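Local structure of beta-lactamase (Serratia marcescens, 5GWA) at residues L27-N32 and H243-V248; S47-H52 and A145-M150; K203-D208 and I263-C268. The protein is an extended-spectrum class A beta-lactamase that probably hydrolyses beta-lactam antibiotics to substituted beta-amino acids and is inhibited by avibactam. All coordinates share one frame; numbering follows the deposited sequence.

Contact 1 of 3, residues L27-N32 and H243-V248; sequences LGIEDN and HFAIAV. With NA (sodium ion), chain R; SO4 (sulfate ion), chain C.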
# COMPACT_ATOMS: atom_id res chain seq x y z
N LEU A 27 7.15 1.72 30.64
CA LEU A 27 8.18 1.20 31.54
C LEU A 27 9.40 2.11 31.45
O LEU A 27 9.98 2.30 30.38
CB LEU A 27 8.54 -0.21 31.11
CG LEU A 27 9.11 -1.26 32.03
CD1 LEU A 27 8.31 -1.28 33.35
CD2 LEU A 27 9.02 -2.61 31.33
N GLY A 28 9.87 2.60 32.60
CA GLY A 28 11.14 3.30 32.59
C GLY A 28 12.28 2.37 32.22
O GLY A 28 12.29 1.21 32.58
N ILE A 29 13.30 2.90 31.53
CA ILE A 29 14.43 2.08 31.14
C ILE A 29 15.43 1.97 32.27
O ILE A 29 15.89 0.88 32.63
CB ILE A 29 15.12 2.61 29.87
CG1 ILE A 29 14.18 2.57 28.66
CG2 ILE A 29 16.32 1.76 29.55
CD1 ILE A 29 13.60 1.20 28.40
N GLU A 30 15.73 3.12 32.86
CA GLU A 30 16.76 3.18 33.91
C GLU A 30 16.15 3.13 35.31
O GLU A 30 16.79 2.64 36.22
CB GLU A 30 17.61 4.43 33.72
CG GLU A 30 18.40 4.47 32.40
CD GLU A 30 17.62 5.06 31.23
OE1 GLU A 30 16.52 5.61 31.46
OE2 GLU A 30 18.19 5.08 30.13
N ASP A 31 14.90 3.54 35.45
CA ASP A 31 14.28 3.57 36.79
C ASP A 31 13.07 2.63 36.83
O ASP A 31 12.87 1.85 35.89
CB ASP A 31 13.93 5.01 37.18
CG ASP A 31 12.74 5.55 36.45
OD1 ASP A 31 11.99 4.75 35.83
OD2 ASP A 31 12.54 6.78 36.49
N ASN A 32 12.31 2.66 37.93
CA ASN A 32 11.29 1.65 38.18
C ASN A 32 9.88 2.05 37.77
O ASN A 32 8.90 1.40 38.17
CB ASN A 32 11.30 1.28 39.65
CG ASN A 32 12.66 0.80 40.10
OD1 ASN A 32 13.13 -0.24 39.65
ND2 ASN A 32 13.35 1.62 40.89
N HIS A 243 15.40 7.39 29.60
CA HIS A 243 14.50 6.83 28.57
C HIS A 243 13.27 6.17 29.16
O HIS A 243 13.32 5.62 30.24
CB HIS A 243 15.23 5.78 27.76
CG HIS A 243 16.51 6.27 27.15
ND1 HIS A 243 17.71 6.20 27.81
CD2 HIS A 243 16.78 6.80 25.93
CE1 HIS A 243 18.67 6.73 27.06
NE2 HIS A 243 18.12 7.10 25.91
N PHE A 244 12.18 6.18 28.40
CA PHE A 244 11.04 5.33 28.73
C PHE A 244 10.55 4.58 27.50
O PHE A 244 10.54 5.14 26.39
CB PHE A 244 9.92 6.10 29.44
CG PHE A 244 9.28 7.20 28.63
CD1 PHE A 244 9.81 8.47 28.58
CD2 PHE A 244 8.05 7.00 28.00
CE1 PHE A 244 9.23 9.46 27.84
CE2 PHE A 244 7.42 8.02 27.29
CZ PHE A 244 7.99 9.27 27.24
N ALA A 245 10.14 3.34 27.72
CA ALA A 245 9.44 2.57 26.70
C ALA A 245 7.95 2.77 26.85
O ALA A 245 7.44 2.87 27.98
CB ALA A 245 9.79 1.11 26.82
N ILE A 246 7.27 3.00 25.73
CA ILE A 246 5.84 3.21 25.74
C ILE A 246 5.22 2.45 24.56
O ILE A 246 5.77 2.39 23.47
CB ILE A 246 5.49 4.72 25.70
CG1 ILE A 246 3.98 4.97 25.67
CG2 ILE A 246 6.17 5.41 24.54
CD1 ILE A 246 3.61 6.38 26.05
N ALA A 247 4.04 1.87 24.80
CA ALA A 247 3.27 1.25 23.75
C ALA A 247 1.82 1.63 23.86
O ALA A 247 1.24 1.55 24.96
CB ALA A 247 3.42 -0.24 23.83
N VAL A 248 1.24 2.14 22.78
CA VAL A 248 -0.18 2.48 22.77
C VAL A 248 -0.86 1.78 21.62
O VAL A 248 -0.42 1.87 20.47
CB VAL A 248 -0.44 4.00 22.70
CG1 VAL A 248 -1.93 4.30 22.74
CG2 VAL A 248 0.29 4.73 23.82
NA NA R . 14.12 5.82 33.12
S SO4 C . 19.70 8.87 22.62
O1 SO4 C . 21.04 8.26 22.61
O2 SO4 C . 19.12 8.26 21.43
O3 SO4 C . 19.13 8.40 23.90
O4 SO4 C . 19.92 10.32 22.58
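Glu30 grips His243 with both carboxylate oxygens, each through its syn lone pair. The ring nitrogen ND1 of His243 donates to OE2 of Glu30 over 2.6 Å, a nearly straight bond at 173°, and OE2 lies close to the imidazole plane. The second oxygen, OE1 of Glu30, takes the backbone N of His243 at 2.8 Å. Carboxylate and ring planes are 38° apart, so the two groups are not coplanar although the bonded oxygen meets the ring edge. At the far end of the imidazole, NE2 of His243 donates to O3 of a sulfate at 2.6 Å; with both ring nitrogens donating to anions, the ring is probably a cation. Thr237 also binds the sulfate.

Metal coordination joins the same two residues: a sodium ion sits 2.9 Å from Glu30 OE1 and 3.0 Å from the carbonyl O of His243.

The two strands run antiparallel. Leu27 and Ala245 form a hydrogen-bonded pair with exchanged N-H and C=O groups, and Gly28 and Phe244 the adjoining non-hydrogen-bonded pair. Where the strand 21-28 has ended, Ile29 N still reaches His243 O at 3.0 Å.

Apolar contact comes mainly from Ile29. With CG1 anti to its carbonyl carbon (chi1 -63°), that branch lies 3.5 Å from His243 CB, and its CD1 carries on to 4.1 Å from Ala245 CB. Leu27, on the same sheet face as Ala245, turns its end toward Val168 of helix 164-175, whereas Phe244 faces the opposite way, onto Val271, Trp272 and Leu275 of helix 257-276.

Together these bonds form an antiparallel strand pairing in the central sheet of the class A beta-lactamase fold, sandwiched between helices, with a His-carboxylate hydrogen bond at the end of the pair.

Contact 2 of 3, residues S47-H52 and A145-M150; sequences STYKFH and ATEEEM. With NA (sodium ion), chain Q; NXL ((2S,5R)-1-formyl-5-[(sulfooxy)amino]piperidine-2-carboxamide), chain B.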
# COMPACT_ATOMS: atom_id res chain seq x y z
N SER A 47 1.59 -3.64 12.02
CA SER A 47 2.99 -3.52 11.60
C SER A 47 3.96 -3.40 12.76
O SER A 47 5.17 -3.54 12.53
CB SER A 47 3.23 -2.32 10.68
OG SER A 47 2.67 -2.50 9.37
N THR A 48 3.49 -3.25 14.00
CA THR A 48 4.40 -3.16 15.12
C THR A 48 5.19 -4.45 15.31
O THR A 48 6.32 -4.38 15.77
CB THR A 48 3.73 -2.76 16.45
OG1 THR A 48 2.82 -3.78 16.85
CG2 THR A 48 3.01 -1.40 16.31
N TYR A 49 4.70 -5.56 14.79
CA TYR A 49 5.44 -6.80 14.92
C TYR A 49 6.65 -6.90 14.04
O TYR A 49 7.44 -7.86 14.19
CB TYR A 49 4.54 -8.02 14.86
CG TYR A 49 4.19 -8.56 13.48
CD1 TYR A 49 4.18 -7.75 12.34
CD2 TYR A 49 3.74 -9.88 13.34
CE1 TYR A 49 3.80 -8.26 11.11
CE2 TYR A 49 3.38 -10.40 12.11
CZ TYR A 49 3.37 -9.57 10.99
OH TYR A 49 2.96 -10.07 9.75
N LYS A 50 6.88 -5.92 13.20
CA LYS A 50 8.11 -5.88 12.39
C LYS A 50 9.31 -5.58 13.29
O LYS A 50 10.46 -5.85 12.91
CB LYS A 50 7.99 -4.87 11.26
CG LYS A 50 6.94 -5.29 10.23
CD LYS A 50 6.54 -4.14 9.31
CE LYS A 50 5.39 -4.56 8.42
NZ LYS A 50 5.04 -3.50 7.45
N PHE A 51 9.09 -4.96 14.44
CA PHE A 51 10.15 -4.84 15.45
C PHE A 51 10.63 -6.22 15.87
O PHE A 51 11.84 -6.52 15.85
CB PHE A 51 9.64 -4.01 16.65
CG PHE A 51 10.55 -4.04 17.85
CD1 PHE A 51 11.82 -3.49 17.76
CD2 PHE A 51 10.14 -4.61 19.03
CE1 PHE A 51 12.66 -3.47 18.86
CE2 PHE A 51 11.01 -4.64 20.13
CZ PHE A 51 12.26 -4.06 20.02
N HIS A 52 9.68 -7.07 16.21
CA HIS A 52 9.97 -8.40 16.75
C HIS A 52 10.68 -9.17 15.63
O HIS A 52 11.65 -9.88 15.87
CB HIS A 52 8.67 -9.12 17.10
CG HIS A 52 7.79 -8.37 18.06
ND1 HIS A 52 7.26 -7.13 17.75
CD2 HIS A 52 7.25 -8.72 19.24
CE1 HIS A 52 6.51 -6.73 18.75
NE2 HIS A 52 6.47 -7.67 19.67
N ALA A 145 0.92 -14.76 11.66
CA ALA A 145 0.53 -14.52 10.26
C ALA A 145 1.44 -13.48 9.63
O ALA A 145 1.74 -12.47 10.23
CB ALA A 145 -0.88 -14.02 10.16
N THR A 146 1.78 -13.72 8.39
CA THR A 146 2.58 -12.78 7.61
C THR A 146 1.68 -11.64 7.14
O THR A 146 0.48 -11.66 7.35
CB THR A 146 3.14 -13.44 6.35
OG1 THR A 146 2.05 -13.89 5.54
CG2 THR A 146 4.05 -14.61 6.69
N GLU A 147 2.28 -10.63 6.51
CA GLU A 147 1.47 -9.55 5.97
C GLU A 147 0.54 -10.04 4.89
O GLU A 147 -0.63 -9.65 4.87
CB GLU A 147 2.35 -8.40 5.46
CG GLU A 147 2.95 -7.59 6.61
CD GLU A 147 1.96 -6.70 7.32
OE1 GLU A 147 0.86 -6.44 6.78
OE2 GLU A 147 2.29 -6.13 8.40
N GLU A 148 1.03 -10.90 4.01
CA GLU A 148 0.17 -11.44 2.94
C GLU A 148 -1.02 -12.18 3.53
O GLU A 148 -2.15 -11.97 3.12
CB GLU A 148 0.99 -12.35 2.07
CG GLU A 148 0.20 -13.13 1.04
CD GLU A 148 1.09 -14.01 0.18
OE1 GLU A 148 2.27 -14.23 0.55
OE2 GLU A 148 0.61 -14.53 -0.85
N GLU A 149 -0.75 -12.96 4.58
CA GLU A 149 -1.81 -13.69 5.24
C GLU A 149 -2.84 -12.77 5.91
O GLU A 149 -4.05 -13.00 5.86
CB GLU A 149 -1.20 -14.68 6.25
CG GLU A 149 -0.50 -15.85 5.60
CD GLU A 149 0.18 -16.77 6.58
OE1 GLU A 149 0.74 -16.31 7.60
OE2 GLU A 149 0.37 -17.96 6.23
N MET A 150 -2.39 -11.66 6.49
CA MET A 150 -3.30 -10.71 7.11
C MET A 150 -4.21 -10.03 6.08
O MET A 150 -5.31 -9.60 6.39
CB MET A 150 -2.53 -9.65 7.92
CG MET A 150 -2.04 -10.18 9.26
SD MET A 150 -1.59 -8.84 10.38
CE MET A 150 -0.06 -8.37 9.63
NA NA Q . -6.36 -9.08 8.86
OAC NXL B . 0.65 -1.84 10.20
CAN NXL B . 1.39 -1.91 9.22
N NXL B . 1.04 -1.69 8.03
CAJ NXL B . 2.02 -1.49 6.98
CA NXL B . -0.36 -1.45 7.73
C NXL B . -1.01 -2.48 6.86
O NXL B . -0.37 -3.36 6.33
NAA NXL B . -2.30 -2.26 6.61
CB NXL B . -0.50 -0.08 7.10
CAH NXL B . 0.51 0.18 6.01
CAO NXL B . 1.94 -0.07 6.48
NAK NXL B . 2.49 0.88 7.47
OAL NXL B . 1.61 1.55 8.20
SAR NXL B . 2.14 2.08 9.53
OAD NXL B . 2.49 3.43 9.24
OAE NXL B . 1.21 2.18 10.60
OAG NXL B . 3.18 0.92 10.03
O HOH W 1 -5.52 -6.51 8.29
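Tyr49 and Ala145 form the tight part of this contact. The phenol OH of Tyr49 donates to Ala145 O at 2.7 Å, in the carbonyl plane and on a lone pair; Asn160 ND2 holds the same oxygen. Tyr49 CG stands between its backbone N and carbonyl carbon (chi1 86°), which sends the ring across to the other segment. From the opposite direction, Met150 CE comes obliquely to 3.9 Å from Tyr49 CZ.

Packing is looser on the ligand side. Lys50 NZ and Glu147 OE2 make only a long salt bridge of 3.9 Å, their side chains crossing at about a right angle. The lysine is held more closely elsewhere: NZ of Lys50 donates to Ser47 OG at 3.2 Å and is also bonded to Asn113 and Ser111. The outward side of segment 145-150 carries the capping box of Thr146 and exposed Glu149, while Asp117 takes the N-H groups of Glu147 and Glu148, fixing the helix start that presents Glu147.

Avibactam is covalently attached: Ser47 OG lies 1.4 Å from its carbon CAN. The carbonyl oxygen OAC meets Ser47 N in a weak 2.7 Å hydrogen bond bent to 127°, consistent with half of an oxyanion hole. The chemistry implied is attack by the serine of an SxxK motif, trapped as a carbamoyl adduct with Lys50 NZ and Glu147 OE2 both close by on one side.

Contact 3 of 3, residues K203-D208 and I263-C268; sequences KGLLPD and IIAEIC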
# COMPACT_ATOMS: atom_id res chain seq x y z
N LYS A 203 5.20 10.77 18.72
CA LYS A 203 5.96 12.01 18.53
C LYS A 203 5.08 13.27 18.44
O LYS A 203 5.59 14.38 18.48
CB LYS A 203 6.78 11.89 17.24
CG LYS A 203 7.97 10.92 17.34
CD LYS A 203 8.58 10.65 15.98
CE LYS A 203 9.25 11.89 15.41
NZ LYS A 203 10.51 12.19 16.13
N GLY A 204 3.77 13.12 18.30
CA GLY A 204 2.96 14.21 17.76
C GLY A 204 2.98 15.50 18.54
O GLY A 204 2.91 16.60 17.95
N LEU A 205 2.91 15.38 19.86
CA LEU A 205 2.83 16.56 20.73
C LEU A 205 4.06 16.74 21.62
O LEU A 205 4.05 17.57 22.54
CB LEU A 205 1.54 16.53 21.56
CG LEU A 205 0.25 16.51 20.78
CD1 LEU A 205 -0.93 16.11 21.64
CD2 LEU A 205 -0.01 17.86 20.12
N LEU A 206 5.14 16.01 21.33
CA LEU A 206 6.39 16.16 22.07
C LEU A 206 7.22 17.30 21.46
O LEU A 206 7.02 17.68 20.30
CB LEU A 206 7.20 14.86 22.00
CG LEU A 206 6.44 13.63 22.48
CD1 LEU A 206 7.44 12.49 22.58
CD2 LEU A 206 5.80 13.87 23.83
N PRO A 207 8.16 17.84 22.24
CA PRO A 207 8.91 18.97 21.70
C PRO A 207 9.63 18.58 20.41
O PRO A 207 10.08 17.43 20.27
CB PRO A 207 9.91 19.26 22.81
CG PRO A 207 9.25 18.79 24.06
CD PRO A 207 8.50 17.56 23.63
N ASP A 208 9.75 19.52 19.48
CA ASP A 208 10.58 19.31 18.31
C ASP A 208 11.93 18.76 18.72
O ASP A 208 12.52 19.23 19.68
CB ASP A 208 10.81 20.62 17.56
CG ASP A 208 9.55 21.19 16.96
OD1 ASP A 208 8.52 20.48 16.87
OD2 ASP A 208 9.60 22.37 16.58
N ILE A 263 -5.20 10.28 20.06
CA ILE A 263 -5.21 9.53 21.32
C ILE A 263 -3.81 9.11 21.72
O ILE A 263 -3.38 9.29 22.87
CB ILE A 263 -6.12 8.31 21.24
CG1 ILE A 263 -7.61 8.74 21.28
CG2 ILE A 263 -5.88 7.36 22.41
CD1 ILE A 263 -8.57 7.69 20.83
N ILE A 264 -3.05 8.60 20.75
CA ILE A 264 -1.67 8.21 21.03
C ILE A 264 -0.82 9.40 21.44
O ILE A 264 -0.07 9.34 22.43
CB ILE A 264 -1.02 7.50 19.81
CG1 ILE A 264 -1.87 6.29 19.39
CG2 ILE A 264 0.41 7.07 20.15
CD1 ILE A 264 -1.44 5.62 18.11
N ALA A 265 -0.97 10.49 20.69
CA ALA A 265 -0.14 11.68 20.88
C ALA A 265 -0.40 12.31 22.26
O ALA A 265 0.51 12.68 22.98
CB ALA A 265 -0.41 12.69 19.76
N GLU A 266 -1.68 12.36 22.64
CA GLU A 266 -2.09 12.97 23.89
C GLU A 266 -1.70 12.12 25.08
O GLU A 266 -1.15 12.63 26.05
CB GLU A 266 -3.58 13.24 23.92
CG GLU A 266 -4.01 14.34 22.97
CD GLU A 266 -3.80 15.74 23.52
OE1 GLU A 266 -3.05 15.93 24.50
OE2 GLU A 266 -4.39 16.67 22.92
N ILE A 267 -1.85 10.80 24.97
CA ILE A 267 -1.43 9.90 26.05
C ILE A 267 0.08 9.99 26.24
O ILE A 267 0.60 10.11 27.35
CB ILE A 267 -1.90 8.44 25.82
CG1 ILE A 267 -3.41 8.34 26.03
CG2 ILE A 267 -1.18 7.48 26.76
CD1 ILE A 267 -4.01 7.04 25.60
N CYS A 268 0.82 9.98 25.13
CA CYS A 268 2.26 10.12 25.22
C CYS A 268 2.69 11.45 25.86
O CYS A 268 3.56 11.47 26.70
CB CYS A 268 2.91 9.94 23.85
SG CYS A 268 4.72 9.86 24.01
O HOH W 2 3.00 13.20 21.70
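Leu205 reaches helix 257-276 with one methyl, CD1, which stands 3.5 Å from Glu266 CD. The line between these atoms runs almost along the normal of the carboxylate, so the methyl rests over its flat face and about equally near both oxygens. Although Glu266 starts out pointing away from the loop, the bend at chi2 (-81°) brings its carboxylate up to the Leu205 methyl. The same branch of Leu205 also lies 3.9 Å from Ala265 CB, while the backbone of Gly204 comes close beside it, its CA 4.2 Å from Ala265 CB.

A second apolar contact lies further along both segments. Leu206 sets its two methyls against one sulfur: CD1 is 4.0 Å from Cys268 SG, and CD2 only slightly farther. The thiol is aimed at the loop because SG stands opposite the backbone N about the first torsion (chi1 -171°).

No direct hydrogen bond crosses the contact; a water does this work. It accepts from Leu205 N at 2.9 Å and donates to Ala265 O at 2.8 Å, tying the loop backbone to a helix carbonyl.

Behind these residues, a type I beta turn from Lys203 to Leu206 places the two leucines, though its closing bond, Leu206 N to Lys203 O, is weak at 3.3 Å. On the other side, regular helix bonds set Ala265 and Cys268 on the face turned to the loop. Leu206 leans further on Val212 and Ile236, Cys268 on Ile236 and Leu202, and Glu266 touches Tyr14 of helix 4-15.

The arrangement is a loop-on-helix contact: the turn leading into edge strand 212-218 packs against the C-terminal helix that covers one face of the central antiparallel sheet in the class A beta-lactamase fold.

Contacts 1 and 3 are neighbours, with centres about 15 Å apart, and they touch: Val248 packs on Ile264 where strand 243-253 meets the following helix 257-276. Their segments alternate along the chain: contact 1 pairs N-terminal strand 21-28 with strand 243-253, and contact 3 lays the loop before strand 212-218 on the C-terminal helix. Contact 2 lies on the other side of the chain's centre, about 24 Å from contact 1 and 25 Å from contact 3, measured between centres. In sequence it falls wholly within the span bridged by contact 1, and both its segments precede those of contact 3. Contact 2 holds the avibactam-bound serine, while the other two lie away from it.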